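Local coordinates for nisin immunity protein (Lactococcus lactis subsp. lactis, PDB 5XHB) that helps to protect the nisin-producing bacterium against nisin supplied from outside, as a lipoprotein of its cell membrane, at residues 102-107 against 132-137; 209-214 against 220-225. All coordinates share one frame; numbering follows the deposited sequence.

In the fold
Following the chain from the N terminus, the eight-stranded antiparallel sheet is complete before residues 102-107, which lie in the loop leading from strand 90-96 to strand 123-124 of the second, seven-stranded sheet. Interaction 1 closes a loop that takes in the rest of this linker and strand 123-124, bringing 102-107 against the hairpin turn 132-137, so it ties the linker between the two halves to the second sheet. Interaction 2 follows in series, neither nested nor crossing: 209-214 and 220-225 form the last hairpin, closed over a short turn. The two contacts lie about 12 Å apart, centre to centre, and meet directly where Ile132 packs on Phe211 and Val213 and where Asn137 touches Lys224.

Interaction 1 of 2, residues 102-107 against 132-137; sequences AVKALR and IDYMGN. With SO4 (sulfate ion), chain B.
Arg107 and Lys104 reach from the linker between the two sheets to Tyr134 and Met135 at a type I' beta-hairpin turn, in a polar contact built partly round a sulfate ion. The turn runs from Tyr134 to Asn137 and joins strand 131-134 to strand 137-145. Its selenomethionine, Met135, lays CE over one face of the Arg107 guanidinium, toward the rim, with SE 3.6 Å from Arg107 NE; Lys104 CB lies over the opposite face, also toward its rim. The Arg107 chain bends at chi2 (-48°), which folds the guanidinium back beside its own segment, where NH1 also makes a weak bond to Ala105 O. Tyr134 OH lies in the guanidinium plane at its edge, 3.0 Å from Arg107 NH2, while the ring is turned 64° from that plane. From the opposite direction the extended Lys104 chain passes the phenol, CE coming within 3.3 Å of Tyr134 OH, and continues to a salt bridge with Asp120. Asp120 also pairs with Arg107 NE, so one carboxylate holds both basic side chains, and Phe122 stacks on the Tyr134 ring.

The sulfate, probably from the crystallisation liquor, bridges the two segments, and Leu207 N and Thr208 OG1 add bonds from a third loop. Its O3 accepts from Ala105 N and Arg107 NH1, and its negative charge probably offsets that of the nearby basic groups. At the edge of the Tyr134 ring, O2 accepts a hydrogen bond from Tyr134 OH at 2.8 Å and a nearly straight one (166°) from Arg107 NH2.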
ATOM      1  N   ALA A 102       5.632   1.742  -5.251  1.00 14.60           N
ATOM      2  CA  ALA A 102       5.345   2.586  -6.413  1.00 15.06           C
ATOM      3  C   ALA A 102       3.969   2.262  -6.959  1.00 14.97           C
ATOM      4  O   ALA A 102       3.220   3.150  -7.385  1.00 15.08           O
ATOM      5  CB  ALA A 102       6.404   2.392  -7.509  1.00 12.18           C
ATOM      6  N   VAL A 103       3.664   0.971  -6.942  1.00 12.28           N
ATOM      7  CA  VAL A 103       2.389   0.415  -7.371  1.00 13.66           C
ATOM      8  C   VAL A 103       1.840  -0.428  -6.225  1.00 14.51           C
ATOM      9  O   VAL A 103       2.569  -1.260  -5.660  1.00 13.75           O
ATOM     10  CB  VAL A 103       2.541  -0.467  -8.637  1.00 15.56           C
ATOM     11  CG1 VAL A 103       1.195  -1.087  -9.029  1.00 16.75           C
ATOM     12  CG2 VAL A 103       3.145   0.333  -9.785  1.00 17.25           C
ATOM     13  N   LYS A 104       0.575  -0.217  -5.869  1.00 15.77           N
ATOM     14  CA  LYS A 104      -0.018  -0.913  -4.719  1.00 13.28           C
ATOM     15  C   LYS A 104      -0.132  -2.406  -4.976  1.00 13.34           C
ATOM     16  O   LYS A 104      -0.348  -2.841  -6.110  1.00 14.03           O
ATOM     17  CB  LYS A 104      -1.396  -0.317  -4.383  1.00 21.70           C
ATOM     18  CG  LYS A 104      -1.292   1.114  -3.839  1.00 25.13           C
ATOM     19  CD  LYS A 104      -2.627   1.839  -3.664  1.00 29.00           C
ATOM     20  CE  LYS A 104      -2.383   3.193  -2.966  1.00 28.76           C
ATOM     21  NZ  LYS A 104      -3.590   4.060  -2.843  1.00 36.54           N
ATOM     22  N   ALA A 105       0.021  -3.196  -3.920  1.00 12.96           N
ATOM     23  CA  ALA A 105      -0.161  -4.634  -4.023  1.00 13.79           C
ATOM     24  C   ALA A 105      -1.648  -4.933  -4.136  1.00 14.15           C
ATOM     25  O   ALA A 105      -2.490  -4.089  -3.809  1.00 13.54           O
ATOM     26  CB  ALA A 105       0.439  -5.357  -2.805  1.00 13.65           C
ATOM     27  N   LEU A 106      -1.945  -6.140  -4.597  1.00 13.60           N
ATOM     28  CA  LEU A 106      -3.312  -6.637  -4.741  1.00 13.88           C
ATOM     29  C   LEU A 106      -4.149  -6.363  -3.497  1.00 17.88           C
ATOM     30  O   LEU A 106      -3.719  -6.666  -2.385  1.00 16.14           O
ATOM     31  CB  LEU A 106      -3.277  -8.145  -5.027  1.00 14.92           C
ATOM     32  CG  LEU A 106      -4.644  -8.813  -5.201  1.00 18.20           C
ATOM     33  CD1 LEU A 106      -5.347  -8.242  -6.426  1.00 18.99           C
ATOM     34  CD2 LEU A 106      -4.494 -10.331  -5.297  1.00 21.89           C
ATOM     35  N   ARG A 107      -5.339  -5.802  -3.689  1.00 17.17           N
ATOM     36  CA  ARG A 107      -6.255  -5.539  -2.587  1.00 19.19           C
ATOM     37  C   ARG A 107      -7.264  -6.677  -2.406  1.00 23.74           C
ATOM     38  O   ARG A 107      -7.958  -7.059  -3.342  1.00 20.55           O
ATOM     39  CB  ARG A 107      -7.010  -4.223  -2.805  1.00 20.91           C
ATOM     40  CG  ARG A 107      -6.127  -2.979  -2.861  1.00 23.04           C
ATOM     41  CD  ARG A 107      -5.141  -2.957  -1.715  1.00 23.09           C
ATOM     42  NE  ARG A 107      -4.604  -1.620  -1.438  1.00 27.86           N
ATOM     43  CZ  ARG A 107      -3.307  -1.356  -1.303  1.00 26.00           C
ATOM     44  NH1 ARG A 107      -2.413  -2.330  -1.459  1.00 17.06           N
ATOM     45  NH2 ARG A 107      -2.903  -0.125  -1.011  1.00 20.22           N
ATOM     46  N   ILE A 132      -1.299   9.917  10.436  1.00 13.72           N
ATOM     47  CA  ILE A 132      -2.034   9.767   9.198  1.00 13.75           C
ATOM     48  C   ILE A 132      -2.672   8.392   9.149  1.00 13.93           C
ATOM     49  O   ILE A 132      -2.035   7.398   9.509  1.00 15.75           O
ATOM     50  CB  ILE A 132      -1.113   9.972   7.978  1.00 16.85           C
ATOM     51  CG1 ILE A 132      -0.758  11.454   7.876  1.00 20.71           C
ATOM     52  CG2 ILE A 132      -1.795   9.510   6.689  1.00 15.83           C
ATOM     53  CD1 ILE A 132       0.082  11.776   6.708  1.00 30.33           C
ATOM     54  N   ASP A 133      -3.932   8.353   8.730  1.00 16.58           N
ATOM     55  CA  ASP A 133      -4.659   7.095   8.550  1.00 19.26           C
ATOM     56  C   ASP A 133      -4.545   6.617   7.106  1.00 15.37           C
ATOM     57  O   ASP A 133      -4.777   7.388   6.169  1.00 17.88           O
ATOM     58  CB  ASP A 133      -6.139   7.254   8.902  1.00 15.85           C
ATOM     59  CG  ASP A 133      -6.364   7.850  10.283  1.00 21.93           C
ATOM     60  OD1 ASP A 133      -5.448   7.811  11.132  1.00 20.87           O
ATOM     61  OD2 ASP A 133      -7.474   8.366  10.509  1.00 26.33           O
ATOM     62  N   TYR A 134      -4.210   5.343   6.927  1.00 17.59           N
ATOM     63  CA  TYR A 134      -4.100   4.770   5.593  1.00 19.11           C
ATOM     64  C   TYR A 134      -4.310   3.256   5.627  1.00 18.44           C
ATOM     65  O   TYR A 134      -3.654   2.549   6.394  1.00 20.30           O
ATOM     66  CB  TYR A 134      -2.734   5.094   4.975  1.00 17.72           C
ATOM     67  CG  TYR A 134      -2.453   4.343   3.685  1.00 16.66           C
ATOM     68  CD1 TYR A 134      -3.189   4.605   2.536  1.00 19.30           C
ATOM     69  CD2 TYR A 134      -1.446   3.384   3.620  1.00 18.57           C
ATOM     70  CE1 TYR A 134      -2.935   3.935   1.352  1.00 22.66           C
ATOM     71  CE2 TYR A 134      -1.186   2.697   2.435  1.00 19.01           C
ATOM     72  CZ  TYR A 134      -1.934   2.983   1.309  1.00 19.35           C
ATOM     73  OH  TYR A 134      -1.694   2.313   0.136  1.00 20.91           O
HETATM   74  N   MSE A 135      -5.224   2.768   4.796  1.00 20.44           N
HETATM   75  CA  MSE A 135      -5.462   1.321   4.665  1.00 26.03           C
HETATM   76  C   MSE A 135      -5.793   0.635   5.985  1.00 29.32           C
HETATM   77  O   MSE A 135      -5.387  -0.508   6.212  1.00 26.19           O
HETATM   78  CB  MSE A 135      -4.248   0.632   4.038  1.00 26.81           C
HETATM   79  CG  MSE A 135      -4.184   0.756   2.533  1.00 32.62           C
HETATM   80 SE   MSE A 135      -5.646  -0.218   1.666  1.00 55.24          SE
HETATM   81  CE  MSE A 135      -5.114  -2.030   2.217  1.00 37.95           C
ATOM     82  N   GLY A 136      -6.523   1.337   6.847  1.00 26.09           N
ATOM     83  CA  GLY A 136      -6.969   0.775   8.109  1.00 29.18           C
ATOM     84  C   GLY A 136      -5.889   0.788   9.165  1.00 27.89           C
ATOM     85  O   GLY A 136      -6.070   0.253  10.253  1.00 31.45           O
ATOM     86  N   ASN A 137      -4.752   1.397   8.835  1.00 20.72           N
ATOM     87  CA  ASN A 137      -3.646   1.528   9.771  1.00 20.50           C
ATOM     88  C   ASN A 137      -3.413   2.998  10.137  1.00 19.74           C
ATOM     89  O   ASN A 137      -3.885   3.903   9.451  1.00 19.17           O
ATOM     90  CB  ASN A 137      -2.356   0.943   9.178  1.00 25.31           C
ATOM     91  CG  ASN A 137      -2.503  -0.505   8.764  1.00 34.41           C
ATOM     92  OD1 ASN A 137      -3.053  -1.320   9.498  1.00 32.39           O
ATOM     93  ND2 ASN A 137      -2.003  -0.831   7.573  1.00 36.10           N
TER
HETATM   94  S   SO4 B 301       0.951  -0.922  -0.668  1.00 19.66           S
HETATM   95  O1  SO4 B 301       2.069  -0.307  -1.413  1.00 17.80           O
HETATM   96  O2  SO4 B 301      -0.115   0.058  -0.480  1.00 23.78           O
HETATM   97  O3  SO4 B 301       0.411  -2.067  -1.400  1.00 19.36           O
HETATM   98  O4  SO4 B 301       1.478  -1.349   0.623  1.00 18.52           O

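Interaction 2 of 2, residues 209-214 against 220-225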
ATOM      1  N   GLU A 209       4.157  -0.182   4.739  1.00 16.95           N
ATOM      2  CA  GLU A 209       5.303  -0.121   5.652  1.00 20.60           C
ATOM      3  C   GLU A 209       5.601   1.310   6.094  1.00 20.03           C
ATOM      4  O   GLU A 209       5.723   1.605   7.286  1.00 19.43           O
ATOM      5  CB  GLU A 209       6.578  -0.663   5.008  1.00 20.29           C
ATOM      6  CG  GLU A 209       6.626  -2.119   4.577  1.00 34.86           C
ATOM      7  CD  GLU A 209       7.903  -2.386   3.774  1.00 33.55           C
ATOM      8  OE1 GLU A 209       9.003  -2.103   4.311  1.00 38.75           O
ATOM      9  OE2 GLU A 209       7.814  -2.817   2.604  1.00 22.50           O
ATOM     10  N   ALA A 210       5.747   2.187   5.109  1.00 16.70           N
ATOM     11  CA  ALA A 210       6.128   3.571   5.361  1.00 16.41           C
ATOM     12  C   ALA A 210       5.857   4.419   4.140  1.00 16.17           C
ATOM     13  O   ALA A 210       5.789   3.911   3.015  1.00 12.99           O
ATOM     14  CB  ALA A 210       7.607   3.673   5.738  1.00 16.74           C
ATOM     15  N   PHE A 211       5.712   5.720   4.364  1.00 12.67           N
ATOM     16  CA  PHE A 211       5.665   6.649   3.247  1.00 11.33           C
ATOM     17  C   PHE A 211       6.194   7.997   3.693  1.00 11.77           C
ATOM     18  O   PHE A 211       6.517   8.179   4.872  1.00 13.64           O
ATOM     19  CB  PHE A 211       4.248   6.764   2.682  1.00 10.16           C
ATOM     20  CG  PHE A 211       3.181   7.005   3.728  1.00 12.85           C
ATOM     21  CD1 PHE A 211       2.826   8.295   4.093  1.00 14.79           C
ATOM     22  CD2 PHE A 211       2.520   5.938   4.324  1.00 16.59           C
ATOM     23  CE1 PHE A 211       1.843   8.517   5.056  1.00 16.48           C
ATOM     24  CE2 PHE A 211       1.543   6.145   5.285  1.00 19.07           C
ATOM     25  CZ  PHE A 211       1.204   7.440   5.654  1.00 15.16           C
ATOM     26  N   ALA A 212       6.324   8.926   2.748  1.00  9.86           N
ATOM     27  CA  ALA A 212       6.873  10.241   3.051  1.00 10.71           C
ATOM     28  C   ALA A 212       5.784  11.307   3.003  1.00 11.72           C
ATOM     29  O   ALA A 212       4.970  11.325   2.084  1.00 12.64           O
ATOM     30  CB  ALA A 212       7.990  10.590   2.075  1.00 11.47           C
ATOM     31  N   VAL A 213       5.752  12.176   4.005  1.00 10.94           N
ATOM     32  CA  VAL A 213       4.762  13.253   4.024  1.00  9.46           C
ATOM     33  C   VAL A 213       5.476  14.587   4.073  1.00 10.76           C
ATOM     34  O   VAL A 213       6.336  14.799   4.923  1.00 11.05           O
ATOM     35  CB  VAL A 213       3.811  13.147   5.245  1.00 10.64           C
ATOM     36  CG1 VAL A 213       2.634  14.149   5.090  1.00 14.76           C
ATOM     37  CG2 VAL A 213       3.310  11.732   5.401  1.00 19.22           C
ATOM     38  N   GLU A 214       5.125  15.482   3.157  1.00 11.37           N
ATOM     39  CA  GLU A 214       5.651  16.834   3.159  1.00 12.79           C
ATOM     40  C   GLU A 214       5.026  17.630   4.308  1.00 12.12           C
ATOM     41  O   GLU A 214       3.810  17.834   4.339  1.00 12.29           O
ATOM     42  CB  GLU A 214       5.361  17.503   1.810  1.00 15.96           C
ATOM     43  CG  GLU A 214       6.321  18.594   1.421  1.00 16.42           C
ATOM     44  CD  GLU A 214       6.164  19.010  -0.037  1.00 19.19           C
ATOM     45  OE1 GLU A 214       5.073  18.791  -0.630  1.00 15.70           O
ATOM     46  OE2 GLU A 214       7.135  19.563  -0.588  1.00 17.99           O
ATOM     47  N   LYS A 220       8.961  14.211   5.606  1.00 11.84           N
ATOM     48  CA  LYS A 220       9.192  13.456   6.835  1.00 12.97           C
ATOM     49  C   LYS A 220       8.751  12.001   6.689  1.00 13.55           C
ATOM     50  O   LYS A 220       7.780  11.708   5.999  1.00 12.54           O
ATOM     51  CB  LYS A 220       8.424  14.088   8.002  1.00 15.99           C
ATOM     52  CG  LYS A 220       8.786  15.544   8.276  1.00 15.27           C
ATOM     53  CD  LYS A 220      10.270  15.695   8.610  1.00 16.65           C
ATOM     54  CE  LYS A 220      10.543  17.059   9.285  1.00 22.08           C
ATOM     55  NZ  LYS A 220      11.973  17.484   9.216  1.00 35.13           N
ATOM     56  N   LEU A 221       9.433  11.109   7.400  1.00 13.43           N
ATOM     57  CA  LEU A 221       9.122   9.688   7.385  1.00 12.92           C
ATOM     58  C   LEU A 221       7.924   9.363   8.257  1.00 14.32           C
ATOM     59  O   LEU A 221       7.888   9.734   9.438  1.00 18.14           O
ATOM     60  CB  LEU A 221      10.349   8.896   7.859  1.00 12.90           C
ATOM     61  CG  LEU A 221      10.098   7.436   8.237  1.00 14.73           C
ATOM     62  CD1 LEU A 221       9.689   6.671   7.003  1.00 20.51           C
ATOM     63  CD2 LEU A 221      11.344   6.822   8.890  1.00 18.30           C
ATOM     64  N   ALA A 222       6.942   8.680   7.670  1.00 14.63           N
ATOM     65  CA  ALA A 222       5.766   8.203   8.383  1.00 15.11           C
ATOM     66  C   ALA A 222       5.813   6.685   8.467  1.00 17.88           C
ATOM     67  O   ALA A 222       5.953   6.015   7.442  1.00 15.99           O
ATOM     68  CB  ALA A 222       4.481   8.648   7.688  1.00 14.09           C
ATOM     69  N   THR A 223       5.680   6.137   9.673  1.00 17.16           N
ATOM     70  CA  THR A 223       5.741   4.685   9.840  1.00 17.11           C
ATOM     71  C   THR A 223       4.568   4.145  10.650  1.00 21.22           C
ATOM     72  O   THR A 223       3.987   4.864  11.455  1.00 17.08           O
ATOM     73  CB  THR A 223       7.058   4.263  10.511  1.00 24.49           C
ATOM     74  OG1 THR A 223       7.192   4.950  11.755  1.00 27.38           O
ATOM     75  CG2 THR A 223       8.242   4.617   9.633  1.00 21.81           C
ATOM     76  N   LYS A 224       4.225   2.875  10.435  1.00 18.29           N
ATOM     77  CA  LYS A 224       3.036   2.291  11.035  1.00 24.32           C
ATOM     78  C   LYS A 224       3.201   2.186  12.542  1.00 26.13           C
ATOM     79  O   LYS A 224       4.223   1.711  13.029  1.00 30.42           O
ATOM     80  CB  LYS A 224       2.734   0.918  10.424  1.00 27.39           C
ATOM     81  CG  LYS A 224       1.720   0.082  11.219  1.00 33.59           C
ATOM     82  CD  LYS A 224       0.328   0.738  11.291  1.00 39.45           C
ATOM     83  CE  LYS A 224      -0.424   0.375  12.606  1.00 35.61           C
ATOM     84  NZ  LYS A 224      -1.844   0.882  12.733  1.00 23.83           N
ATOM     85  N   VAL A 225       2.210   2.673  13.285  1.00 30.64           N
ATOM     86  CA  VAL A 225       2.270   2.616  14.747  1.00 35.00           C
ATOM     87  C   VAL A 225       1.461   1.437  15.273  1.00 43.58           C
ATOM     88  O   VAL A 225       0.304   1.590  15.661  1.00 49.68           O
ATOM     89  CB  VAL A 225       1.759   3.920  15.411  1.00 42.48           C
ATOM     90  CG1 VAL A 225       2.850   4.540  16.276  1.00 48.43           C
ATOM     91  CG2 VAL A 225       1.291   4.919  14.369  1.00 32.20           C
TER
HETATM   92  O   HOH W   1       6.075   0.581   9.429  1.00 31.19           O
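Phe211 and Ala222 form a hydrogen-bonded pair in the antiparallel beta hairpin of strands 210-215 and 218-224, and the backbone N-H and C=O of each residue are both bonded to the other. Phe211 N donates to Ala222 O at 3.1 Å, in the carbonyl plane. The return bond from Ala222 N to Phe211 O is 2.9 Å long and meets the oxygen almost in line with its carbonyl, at 173°. Two residues further on, Val213 N gives its hydrogen to Lys220 O, again in the carbonyl plane. Lys220 N answers with the shortest of the four bonds, 2.8 Å to Val213 O, approaching from above that carbonyl's plane. Ala212 CA, between the two rungs, makes a CA-H...O contact to Lys220 O, and Ala210 CA, just before the first, makes one to Ala222 O. At the other end, past the Phe211-Ala222 pair, a water accepts from Lys224 N.

On the Phe211 side of the sheet, Ala222 CB sits over one face of the aromatic ring in a CH-pi contact, 4.0 Å from the centroid; chi1 of 49° sets CG between the backbone N and carbonyl carbon and brings the ring across to this methyl. Val213 CG2 touches the same methyl. On the other side, Leu221 CD1 packs 3.9 Å from Ala210 CB. The Lys220 ammonium turns away to a salt bridge with Asp218.

The hairpin lies inside the seven-stranded sheet: strand 191-202 flanks 210-215 through Ala212 and Glu214, strand 137-145 flanks 218-224 through Leu221, and Phe122 meets the Phe211 ring edge-to-face.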